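Local coordinates for TqaL (Neurospora crassa, PDB 7EEH), which belongs to the 2OG-Fe dioxygenase family of the cupin clan and holds an iron ion inside a beta-sheet scaffold, at residues Y28-I34 and I140-T146; V183-D189 and V247-H253; H190-L196 and F240-L246. The protein carries 1 engineered substitution. One frame throughout, in Å; residues are numbered along the deposited sequence.

Interaction 1 of 3, residues Y28-I34 and I140-T146; sequences YITNRSI and ICHGVQT
Arg32 makes the polar part of this contact, presenting the edge of its guanidinium group to the backbone of 140-146. Its NH2 donates to Gln145 O at 2.9 Å, nearly straight at 164°, with the oxygen close to the guanidinium plane and the nitrogen on a carbonyl lone pair. NH1 turns back to its own helix and donates to Ile29 O at 2.8 Å, again in plane; gripped by two carbonyls, the group has little freedom to rotate. One water bridges the same two residues, accepting from Arg32 NH1 and donating to Gln145 O. Arg32 turns about both its CB-CG and CG-CD bonds (chi2 -49°) to reach this place, and its NE forms a salt bridge with Glu250. Thr146 CG2 lies 3.7 Å from Arg32 NH2.

Helices 12-31 and 128-141 pack beside strand 243-247 of the large antiparallel sheet of this cupin-clan fold. Here their C-terminal ends come together: Arg32, with positive phi, leads the first into strand 33-36, outermost in the sheet within this chain, while a type II turn from Cys141 to Val144 follows the second.

The rest is apolar. Ile29 CG1 sits against both methyls of Val144, 3.9 Å from Val144 CG2. With CG anti to the backbone N (chi1 -172°), Tyr28 swings its ring toward the other segment, where CD2 meets Ile140 CG2 at 3.7 Å. Cys141 SG makes an oblique sulfur-aromatic contact, 5.5 Å from the Tyr28 ring centroid; the hydroxyl beyond bonds to His190. Ile34 and Ile140 meet tip to tip, CD1 to CD1 at 4.1 Å.

Interaction 2 of 3, residues V183-D189 and V247-H253; sequences VHTDGVD and VDTENKH. With FE (Fe (III) ion), chain H.
The imidazoles of His184 and His253 meet obliquely, planes 61° apart, and converge on one iron ion through their NE2 atoms. His184 O lies over one face of the His253 ring. Near the plane of that ring, at its edge, come Asp186 OD1 and Asp248 OD1; Asp186 OD1 also lies at the edge of the His184 ring. The Asp186 carboxylate is turned almost perpendicular to the His253 ring, its OD2 hydrogen-bonded to Thr191 OG1. His184 ND1 is hydrogen-bonded to Gly182 O, which helps set the ring's rotation.

His184 NE2 binds the iron at 2.2 Å, and Asp186 OD1 and His253 NE2 each bind it at 2.1 Å. This is the His-X-Asp...His facial triad of the family; a water and two atoms from outside the segments complete the metal's surroundings. The triad is brought together by a single antiparallel bridge, in which His184 and His253 exchange two backbone hydrogen bonds. Both side chains have CG between the backbone N and the carbonyl carbon (chi1 67° and 59°), and both rings reach the metal from this bridge.

Asp248 holds the loop beyond. Its OD1 accepts from Asp186 N at 2.9 Å with the syn lone pair, and OD2 takes Val188 N at 2.8 Å from the anti side. Asp248 N returns a bond to Asp189 O. A water joins Asp189 OD1, also bonded to Tyr154 OH, to Thr249 OG1.

Buried yet met by two backbone N-H groups and a salt bridge from Arg149, the Asp248 carboxylate probably keeps its negative charge and, as a second-shell residue, sets the backbone that carries Asp186.

Interaction 3 of 3, residues H190-L196 and F240-L246; sequences HTMTTYL and FLDTLLL
Thr191 and Leu246 open a regular antiparallel strand pairing. Thr191 N bonds to Leu246 O at 3.0 Å and Leu246 N returns to Thr191 O; two residues on, Thr193 and Leu244 exchange the same pair of bonds. Met192 with Leu245, between them, and Thr194 with Thr243, next along, are non-hydrogen-bonded pairs, where CA-H groups approach carbonyls, as Met192 CA does Leu244 O at 3.2 Å. Ahead of the start of strand 243-247 the pairing continues through Tyr195 N to Asp242 O. Leu241 N then donates to Tyr195 O at 2.7 Å.

Two hydroxyls form a short chain of hydrogen bonds on one face. Thr194 OG1 donates to Thr243 OG1 at 2.9 Å, and Thr243 OG1 in turn donates to Leu241 O from above the carbonyl plane. Both threonines keep OG1 beside the backbone N (chi1 near -67°), which turns the hydroxyls to one another.

These are inner neighbours of the large antiparallel sheet in the double-stranded beta-helix core of cupin-clan proteins, with strand 267-277 beyond 190-199 and strand 33-36 beyond 243-247. The face bearing Met192, Thr194, Thr243 and Leu245 packs on helices 128-141 and 38-48. Thr191, Thr193, Leu244 and Leu246 share the other face, which looks toward the iron site.

Packing contacts lie on both faces. Met192, present as selenomethionine, lays CG on Thr243 CG2 at 3.6 Å, while its CB meets Leu245 CD1. Thr193 OG1 lies beside Leu244 CB, and Thr191 CB touches Leu246 CD1.

Ring contacts gather at the Leu196-Phe240 end of the pairing. Phe240 offers a ring edge to Leu196 O, CD1 to O 3.5 Å. Leu241 CG lies over one face of the Phe240 ring, and Leu196 CD2 meets Phe240 CE1 at 4.2 Å. The Tyr195 ring turns its edge to the backbone of Phe240.

From the N terminus, helix 12-31 and the start of strand 33-36 enter interaction 1, which closes a loop of 105 residues when the end of helix 128-141 comes back beside them. Both other contacts come after it in the chain. Residues 183-189 run directly into 190-196, and 240-246 directly into 247-253, so the two contacts are successive parts of one antiparallel path: interaction 2 closes 57 residues and interaction 3 lies within them, closing 43. Interaction 1 joins the sheet of interaction 3 through neighbouring strands 33-36 and 243-247. Thus the helical flank, the central sheet and the iron-binding loops are tied together, with a probable backbone bond from Val247 N to Arg32 O joining interactions 1 and 2.

Interaction 1 of 3, residues Y28-I34 and I140-T146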
loop_
_atom_site.group_PDB
_atom_site.type_symbol
_atom_site.label_atom_id
_atom_site.label_comp_id
_atom_site.label_asym_id
_atom_site.label_seq_id
_atom_site.Cartn_x
_atom_site.Cartn_y
_atom_site.Cartn_z
ATOM N N TYR B 28 3.120 0.127 -19.835
ATOM C CA TYR B 28 3.961 0.515 -20.963
ATOM C C TYR B 28 4.085 -0.617 -21.979
ATOM O O TYR B 28 3.991 -0.388 -23.186
ATOM C CB TYR B 28 5.337 0.912 -20.443
ATOM C CG TYR B 28 6.299 1.531 -21.430
ATOM C CD1 TYR B 28 5.965 2.679 -22.144
ATOM C CD2 TYR B 28 7.576 1.017 -21.575
ATOM C CE1 TYR B 28 6.875 3.269 -23.010
ATOM C CE2 TYR B 28 8.492 1.599 -22.442
ATOM C CZ TYR B 28 8.137 2.717 -23.154
ATOM O OH TYR B 28 9.070 3.295 -23.998
ATOM N N ILE B 29 4.319 -1.845 -21.506
ATOM C CA ILE B 29 4.376 -2.989 -22.416
ATOM C C ILE B 29 3.072 -3.112 -23.195
ATOM O O ILE B 29 3.072 -3.334 -24.410
ATOM C CB ILE B 29 4.689 -4.279 -21.640
ATOM C CG1 ILE B 29 6.122 -4.242 -21.132
ATOM C CG2 ILE B 29 4.469 -5.531 -22.537
ATOM C CD1 ILE B 29 6.397 -5.227 -20.017
ATOM N N THR B 30 1.944 -2.925 -22.516
ATOM C CA THR B 30 0.641 -3.083 -23.162
ATOM C C THR B 30 0.361 -1.951 -24.136
ATOM O O THR B 30 -0.067 -2.189 -25.268
ATOM C CB THR B 30 -0.465 -3.162 -22.105
ATOM O OG1 THR B 30 -0.287 -4.363 -21.359
ATOM C CG2 THR B 30 -1.828 -3.198 -22.765
ATOM N N ASN B 31 0.614 -0.708 -23.724
ATOM C CA ASN B 31 0.168 0.433 -24.502
ATOM C C ASN B 31 1.257 1.061 -25.363
ATOM O O ASN B 31 0.927 1.868 -26.237
ATOM C CB ASN B 31 -0.418 1.500 -23.579
ATOM C CG ASN B 31 -1.679 1.037 -22.898
ATOM O OD1 ASN B 31 -2.457 0.263 -23.464
ATOM N ND2 ASN B 31 -1.891 1.503 -21.676
ATOM N N ARG B 32 2.529 0.733 -25.133
ATOM C CA ARG B 32 3.693 1.261 -25.851
ATOM C C ARG B 32 3.949 2.742 -25.574
ATOM O O ARG B 32 4.808 3.362 -26.246
ATOM C CB ARG B 32 3.592 1.017 -27.361
ATOM C CG ARG B 32 3.002 -0.353 -27.738
ATOM C CD ARG B 32 3.663 -1.493 -26.983
ATOM N NE ARG B 32 4.985 -1.783 -27.511
ATOM C CZ ARG B 32 5.835 -2.642 -26.971
ATOM N NH1 ARG B 32 5.512 -3.314 -25.867
ATOM N NH2 ARG B 32 7.010 -2.833 -27.543
ATOM N N SER B 33 3.230 3.326 -24.617
ATOM C CA SER B 33 3.558 4.615 -24.018
ATOM C C SER B 33 2.800 4.738 -22.705
ATOM O O SER B 33 1.822 4.028 -22.474
ATOM C CB SER B 33 3.217 5.790 -24.931
ATOM O OG SER B 33 1.821 5.983 -25.029
ATOM N N ILE B 34 3.283 5.632 -21.835
ATOM C CA ILE B 34 2.614 5.947 -20.578
ATOM C C ILE B 34 2.799 7.426 -20.295
ATOM O O ILE B 34 3.847 8.011 -20.593
ATOM C CB ILE B 34 3.147 5.153 -19.364
ATOM C CG1 ILE B 34 4.677 5.268 -19.243
ATOM C CG2 ILE B 34 2.707 3.704 -19.419
ATOM C CD1 ILE B 34 5.203 4.680 -17.938
ATOM N N ILE B 140 11.950 0.787 -15.970
ATOM C CA ILE B 140 10.804 0.513 -16.835
ATOM C C ILE B 140 11.259 -0.121 -18.150
ATOM O O ILE B 140 10.748 -1.166 -18.566
ATOM C CB ILE B 140 10.006 1.805 -17.081
ATOM C CG1 ILE B 140 9.314 2.241 -15.793
ATOM C CG2 ILE B 140 8.987 1.603 -18.200
ATOM C CD1 ILE B 140 8.559 3.522 -15.937
ATOM N N CYS B 141 12.239 0.492 -18.817
ATOM C CA CYS B 141 12.591 0.051 -20.165
ATOM C C CYS B 141 13.323 -1.286 -20.161
ATOM O O CYS B 141 13.273 -2.014 -21.157
ATOM C CB CYS B 141 13.449 1.113 -20.848
ATOM S SG CYS B 141 12.538 2.643 -21.083
ATOM N N HIS B 142 14.006 -1.611 -19.064
ATOM C CA HIS B 142 14.730 -2.870 -18.921
ATOM C C HIS B 142 13.828 -4.057 -19.217
ATOM O O HIS B 142 12.768 -4.208 -18.607
ATOM C CB HIS B 142 15.283 -2.970 -17.497
ATOM C CG HIS B 142 16.098 -4.197 -17.237
ATOM N ND1 HIS B 142 16.101 -4.842 -16.017
ATOM C CD2 HIS B 142 16.948 -4.889 -18.032
ATOM C CE1 HIS B 142 16.912 -5.883 -16.076
ATOM N NE2 HIS B 142 17.436 -5.936 -17.287
ATOM N N GLY B 143 14.254 -4.901 -20.152
ATOM C CA GLY B 143 13.538 -6.115 -20.489
ATOM C C GLY B 143 12.350 -5.953 -21.409
ATOM O O GLY B 143 11.743 -6.961 -21.782
ATOM N N VAL B 144 11.990 -4.733 -21.799
ATOM C CA VAL B 144 10.817 -4.539 -22.644
ATOM C C VAL B 144 11.190 -4.811 -24.094
ATOM O O VAL B 144 12.014 -4.101 -24.677
ATOM C CB VAL B 144 10.237 -3.128 -22.485
ATOM C CG1 VAL B 144 9.089 -2.940 -23.468
ATOM C CG2 VAL B 144 9.757 -2.907 -21.064
ATOM N N GLN B 145 10.574 -5.838 -24.684
ATOM C CA GLN B 145 10.847 -6.180 -26.080
ATOM C C GLN B 145 10.207 -5.164 -27.018
ATOM O O GLN B 145 9.016 -4.850 -26.895
ATOM C CB GLN B 145 10.320 -7.587 -26.389
ATOM C CG GLN B 145 11.090 -8.701 -25.683
ATOM C CD GLN B 145 10.839 -10.075 -26.303
ATOM O OE1 GLN B 145 9.877 -10.269 -27.048
ATOM N NE2 GLN B 145 11.712 -11.028 -26.003
ATOM N N THR B 146 10.998 -4.645 -27.961
ATOM C CA THR B 146 10.531 -3.647 -28.918
ATOM C C THR B 146 11.019 -4.010 -30.317
ATOM O O THR B 146 11.816 -4.932 -30.499
ATOM C CB THR B 146 11.034 -2.235 -28.573
ATOM O OG1 THR B 146 12.460 -2.254 -28.538
ATOM C CG2 THR B 146 10.501 -1.768 -27.236
HETATM O O HOH W 1 7.144 -5.712 -25.123
#

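Interaction 2 of 3, residues V183-D189 and V247-H253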
loop_
_atom_site.group_PDB
_atom_site.type_symbol
_atom_site.label_atom_id
_atom_site.label_comp_id
_atom_site.label_asym_id
_atom_site.label_seq_id
_atom_site.Cartn_x
_atom_site.Cartn_y
_atom_site.Cartn_z
ATOM N N VAL B 183 5.459 15.487 -37.862
ATOM C CA VAL B 183 5.390 14.096 -37.424
ATOM C C VAL B 183 6.731 13.411 -37.636
ATOM O O VAL B 183 7.284 13.447 -38.738
ATOM C CB VAL B 183 4.265 13.377 -38.189
ATOM C CG1 VAL B 183 4.127 11.942 -37.724
ATOM C CG2 VAL B 183 2.960 14.143 -38.005
ATOM N N HIS B 184 7.239 12.748 -36.594
ATOM C CA HIS B 184 8.565 12.138 -36.671
ATOM C C HIS B 184 8.715 11.033 -35.625
ATOM O O HIS B 184 7.890 10.887 -34.719
ATOM C CB HIS B 184 9.653 13.201 -36.473
ATOM C CG HIS B 184 9.667 13.787 -35.098
ATOM N ND1 HIS B 184 8.778 14.761 -34.699
ATOM C CD2 HIS B 184 10.445 13.523 -34.022
ATOM C CE1 HIS B 184 9.013 15.082 -33.441
ATOM N NE2 HIS B 184 10.025 14.350 -33.006
ATOM N N THR B 185 9.777 10.236 -35.787
ATOM C CA THR B 185 10.411 9.501 -34.700
ATOM C C THR B 185 11.767 10.134 -34.401
ATOM O O THR B 185 12.370 10.784 -35.258
ATOM C CB THR B 185 10.609 8.015 -35.026
ATOM O OG1 THR B 185 11.694 7.869 -35.948
ATOM C CG2 THR B 185 9.335 7.424 -35.639
ATOM N N ASP B 186 12.243 9.927 -33.179
ATOM C CA ASP B 186 13.520 10.468 -32.733
ATOM C C ASP B 186 14.707 9.595 -33.118
ATOM O O ASP B 186 15.847 9.959 -32.811
ATOM C CB ASP B 186 13.522 10.638 -31.212
ATOM C CG ASP B 186 12.413 11.541 -30.711
ATOM O OD1 ASP B 186 11.982 12.457 -31.442
ATOM O OD2 ASP B 186 11.986 11.331 -29.555
ATOM N N GLY B 187 14.472 8.444 -33.746
ATOM C CA GLY B 187 15.561 7.568 -34.128
ATOM C C GLY B 187 16.181 6.793 -32.994
ATOM O O GLY B 187 17.324 6.351 -33.120
ATOM N N VAL B 188 15.469 6.610 -31.878
ATOM C CA VAL B 188 16.016 5.873 -30.741
ATOM C C VAL B 188 15.049 4.742 -30.398
ATOM O O VAL B 188 14.180 4.396 -31.208
ATOM C CB VAL B 188 16.268 6.816 -29.544
ATOM C CG1 VAL B 188 17.355 7.862 -29.882
ATOM C CG2 VAL B 188 14.985 7.521 -29.139
ATOM N N ASP B 189 15.207 4.136 -29.217
ATOM C CA ASP B 189 14.307 3.082 -28.759
ATOM C C ASP B 189 13.225 3.594 -27.816
ATOM O O ASP B 189 12.056 3.254 -27.991
ATOM C CB ASP B 189 15.098 1.957 -28.071
ATOM C CG ASP B 189 15.994 1.192 -29.045
ATOM O OD1 ASP B 189 15.479 0.747 -30.094
ATOM O OD2 ASP B 189 17.206 1.054 -28.762
ATOM N N VAL B 247 7.630 4.320 -26.746
ATOM C CA VAL B 247 8.479 3.442 -27.551
ATOM C C VAL B 247 8.667 4.120 -28.904
ATOM O O VAL B 247 7.715 4.260 -29.672
ATOM C CB VAL B 247 7.869 2.047 -27.705
ATOM C CG1 VAL B 247 8.738 1.166 -28.655
ATOM C CG2 VAL B 247 7.710 1.396 -26.335
ATOM N N ASP B 248 9.891 4.575 -29.183
ATOM C CA ASP B 248 10.102 5.505 -30.292
ATOM C C ASP B 248 10.039 4.814 -31.650
ATOM O O ASP B 248 9.823 5.483 -32.670
ATOM C CB ASP B 248 11.454 6.206 -30.126
ATOM C CG ASP B 248 11.709 7.264 -31.201
ATOM O OD1 ASP B 248 10.873 8.178 -31.359
ATOM O OD2 ASP B 248 12.747 7.167 -31.886
ATOM N N THR B 249 10.222 3.494 -31.677
ATOM C CA THR B 249 10.182 2.707 -32.898
ATOM C C THR B 249 8.776 2.268 -33.284
ATOM O O THR B 249 8.581 1.783 -34.402
ATOM C CB THR B 249 11.062 1.465 -32.742
ATOM O OG1 THR B 249 10.749 0.830 -31.500
ATOM C CG2 THR B 249 12.534 1.843 -32.738
ATOM N N GLU B 250 7.795 2.425 -32.406
ATOM C CA GLU B 250 6.453 1.932 -32.690
ATOM C C GLU B 250 5.401 3.024 -32.664
ATOM O O GLU B 250 4.224 2.732 -32.899
ATOM C CB GLU B 250 6.076 0.815 -31.704
ATOM C CG GLU B 250 7.064 -0.328 -31.732
ATOM C CD GLU B 250 6.889 -1.274 -30.575
ATOM O OE1 GLU B 250 5.769 -1.311 -30.018
ATOM O OE2 GLU B 250 7.878 -1.948 -30.214
ATOM N N ASN B 251 5.797 4.267 -32.386
ATOM C CA ASN B 251 4.943 5.448 -32.399
ATOM C C ASN B 251 5.646 6.536 -33.184
ATOM O O ASN B 251 6.873 6.549 -33.276
ATOM C CB ASN B 251 4.681 6.036 -31.008
ATOM C CG ASN B 251 4.060 5.059 -30.060
ATOM O OD1 ASN B 251 2.843 4.908 -30.035
ATOM N ND2 ASN B 251 4.890 4.401 -29.246
ATOM N N LYS B 252 4.867 7.368 -33.858
ATOM C CA LYS B 252 5.368 8.638 -34.349
ATOM C C LYS B 252 4.791 9.682 -33.417
ATOM O O LYS B 252 3.806 9.414 -32.717
ATOM C CB LYS B 252 4.967 8.916 -35.811
ATOM C CG LYS B 252 5.717 8.120 -36.854
ATOM C CD LYS B 252 5.182 8.276 -38.275
ATOM C CE LYS B 252 5.880 7.301 -39.240
ATOM N NZ LYS B 252 5.271 7.263 -40.611
ATOM N N HIS B 253 5.411 10.860 -33.373
ATOM C CA HIS B 253 4.877 11.886 -32.495
ATOM C C HIS B 253 5.112 13.265 -33.096
ATOM O O HIS B 253 5.860 13.433 -34.056
ATOM C CB HIS B 253 5.470 11.785 -31.082
ATOM C CG HIS B 253 6.957 11.904 -31.035
ATOM N ND1 HIS B 253 7.804 10.842 -31.295
ATOM C CD2 HIS B 253 7.756 12.961 -30.744
ATOM C CE1 HIS B 253 9.056 11.243 -31.164
ATOM N NE2 HIS B 253 9.054 12.524 -30.838
HETATM FE FE FE H . 10.649 13.950 -30.960
HETATM O O HOH W 2 13.031 -0.166 -30.044
HETATM O O HOH W 3 12.371 15.346 -31.484
#

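Interaction 3 of 3, residues H190-L196 and F240-L246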
loop_
_atom_site.group_PDB
_atom_site.type_symbol
_atom_site.label_atom_id
_atom_site.label_comp_id
_atom_site.label_asym_id
_atom_site.label_seq_id
_atom_site.Cartn_x
_atom_site.Cartn_y
_atom_site.Cartn_z
ATOM N N HIS B 190 13.598 4.380 -26.801
ATOM C CA HIS B 190 12.655 4.918 -25.823
ATOM C C HIS B 190 12.942 6.397 -25.630
ATOM O O HIS B 190 14.100 6.781 -25.449
ATOM C CB HIS B 190 12.770 4.219 -24.456
ATOM C CG HIS B 190 12.622 2.734 -24.514
ATOM N ND1 HIS B 190 11.393 2.109 -24.550
ATOM C CD2 HIS B 190 13.549 1.747 -24.519
ATOM C CE1 HIS B 190 11.569 0.801 -24.590
ATOM N NE2 HIS B 190 12.871 0.555 -24.577
ATOM N N THR B 191 11.895 7.215 -25.641
ATOM C CA THR B 191 12.015 8.646 -25.406
ATOM C C THR B 191 11.168 9.021 -24.197
ATOM O O THR B 191 10.012 8.598 -24.090
ATOM C CB THR B 191 11.552 9.482 -26.620
ATOM O OG1 THR B 191 12.360 9.192 -27.766
ATOM C CG2 THR B 191 11.665 11.001 -26.293
HETATM N N MSE B 192 11.751 9.803 -23.285
HETATM C CA MSE B 192 11.059 10.267 -22.082
HETATM C C MSE B 192 11.188 11.790 -22.020
HETATM O O MSE B 192 12.295 12.342 -22.179
HETATM C CB MSE B 192 11.646 9.621 -20.807
HETATM C CG MSE B 192 10.931 10.026 -19.515
HETATM SE SE MSE B 192 11.169 8.761 -18.074
HETATM C CE MSE B 192 12.651 9.575 -17.020
ATOM N N THR B 193 10.066 12.474 -21.817
ATOM C CA THR B 193 10.028 13.929 -21.711
ATOM C C THR B 193 9.362 14.296 -20.396
ATOM O O THR B 193 8.199 13.944 -20.164
ATOM C CB THR B 193 9.272 14.550 -22.879
ATOM O OG1 THR B 193 7.924 14.061 -22.883
ATOM C CG2 THR B 193 9.937 14.155 -24.188
ATOM N N THR B 194 10.097 15.000 -19.546
ATOM C CA THR B 194 9.670 15.318 -18.195
ATOM C C THR B 194 9.657 16.832 -18.054
ATOM O O THR B 194 10.626 17.500 -18.418
ATOM C CB THR B 194 10.606 14.671 -17.175
ATOM O OG1 THR B 194 10.442 13.243 -17.226
ATOM C CG2 THR B 194 10.330 15.164 -15.759
ATOM N N TYR B 195 8.546 17.361 -17.561
ATOM C CA TYR B 195 8.310 18.792 -17.468
ATOM C C TYR B 195 8.846 19.327 -16.150
ATOM O O TYR B 195 8.544 18.787 -15.081
ATOM C CB TYR B 195 6.813 19.043 -17.594
ATOM C CG TYR B 195 6.298 20.415 -17.282
ATOM C CD1 TYR B 195 6.008 20.794 -15.972
ATOM C CD2 TYR B 195 6.017 21.310 -18.304
ATOM C CE1 TYR B 195 5.487 22.052 -15.691
ATOM C CE2 TYR B 195 5.501 22.567 -18.034
ATOM C CZ TYR B 195 5.239 22.929 -16.731
ATOM O OH TYR B 195 4.713 24.174 -16.473
ATOM N N LEU B 196 9.641 20.386 -16.224
ATOM C CA LEU B 196 10.185 21.003 -15.024
ATOM C C LEU B 196 9.463 22.280 -14.618
ATOM O O LEU B 196 9.394 22.576 -13.420
ATOM C CB LEU B 196 11.673 21.324 -15.213
ATOM C CG LEU B 196 12.592 20.116 -15.384
ATOM C CD1 LEU B 196 14.057 20.592 -15.511
ATOM C CD2 LEU B 196 12.380 19.155 -14.202
ATOM N N PHE B 240 4.738 20.234 -12.617
ATOM C CA PHE B 240 6.064 19.764 -12.253
ATOM C C PHE B 240 6.140 18.241 -12.241
ATOM O O PHE B 240 5.436 17.579 -11.475
ATOM C CB PHE B 240 6.439 20.317 -10.868
ATOM C CG PHE B 240 7.761 19.832 -10.363
ATOM C CD1 PHE B 240 8.913 20.044 -11.103
ATOM C CD2 PHE B 240 7.859 19.177 -9.147
ATOM C CE1 PHE B 240 10.140 19.596 -10.658
ATOM C CE2 PHE B 240 9.086 18.730 -8.672
ATOM C CZ PHE B 240 10.237 18.938 -9.436
ATOM N N LEU B 241 6.986 17.696 -13.110
ATOM C CA LEU B 241 7.359 16.283 -13.238
ATOM C C LEU B 241 6.330 15.456 -14.002
ATOM O O LEU B 241 6.479 14.234 -14.032
ATOM C CB LEU B 241 7.629 15.605 -11.887
ATOM C CG LEU B 241 8.847 16.125 -11.108
ATOM C CD1 LEU B 241 8.967 15.426 -9.760
ATOM C CD2 LEU B 241 10.121 15.941 -11.926
ATOM N N ASP B 242 5.298 16.063 -14.597
ATOM C CA ASP B 242 4.570 15.402 -15.673
ATOM C C ASP B 242 5.561 14.734 -16.627
ATOM O O ASP B 242 6.504 15.378 -17.102
ATOM C CB ASP B 242 3.718 16.412 -16.442
ATOM C CG ASP B 242 2.386 16.751 -15.734
ATOM O OD1 ASP B 242 2.056 16.153 -14.681
ATOM O OD2 ASP B 242 1.661 17.616 -16.265
ATOM N N THR B 243 5.346 13.446 -16.905
ATOM C CA THR B 243 6.313 12.629 -17.638
ATOM C C THR B 243 5.613 11.755 -18.671
ATOM O O THR B 243 4.694 10.997 -18.336
ATOM C CB THR B 243 7.131 11.739 -16.685
ATOM O OG1 THR B 243 7.982 12.551 -15.863
ATOM C CG2 THR B 243 8.010 10.789 -17.470
ATOM N N LEU B 244 6.059 11.865 -19.918
ATOM C CA LEU B 244 5.636 11.005 -21.021
ATOM C C LEU B 244 6.793 10.097 -21.401
ATOM O O LEU B 244 7.911 10.580 -21.606
ATOM C CB LEU B 244 5.223 11.845 -22.234
ATOM C CG LEU B 244 4.949 11.036 -23.499
ATOM C CD1 LEU B 244 3.662 10.225 -23.340
ATOM C CD2 LEU B 244 4.906 11.939 -24.742
ATOM N N LEU B 245 6.533 8.793 -21.498
ATOM C CA LEU B 245 7.507 7.826 -21.986
ATOM C C LEU B 245 6.888 7.070 -23.159
ATOM O O LEU B 245 5.739 6.637 -23.076
ATOM C CB LEU B 245 7.900 6.854 -20.864
ATOM C CG LEU B 245 8.816 5.665 -21.177
ATOM C CD1 LEU B 245 10.211 6.165 -21.496
ATOM C CD2 LEU B 245 8.859 4.748 -19.969
ATOM N N LEU B 246 7.631 6.909 -24.254
ATOM C CA LEU B 246 7.069 6.281 -25.448
ATOM C C LEU B 246 8.107 5.399 -26.128
ATOM O O LEU B 246 9.304 5.690 -26.100
ATOM C CB LEU B 246 6.534 7.317 -26.449
ATOM C CG LEU B 246 7.459 8.390 -27.037
ATOM C CD1 LEU B 246 8.220 7.890 -28.265
ATOM C CD2 LEU B 246 6.637 9.614 -27.396
#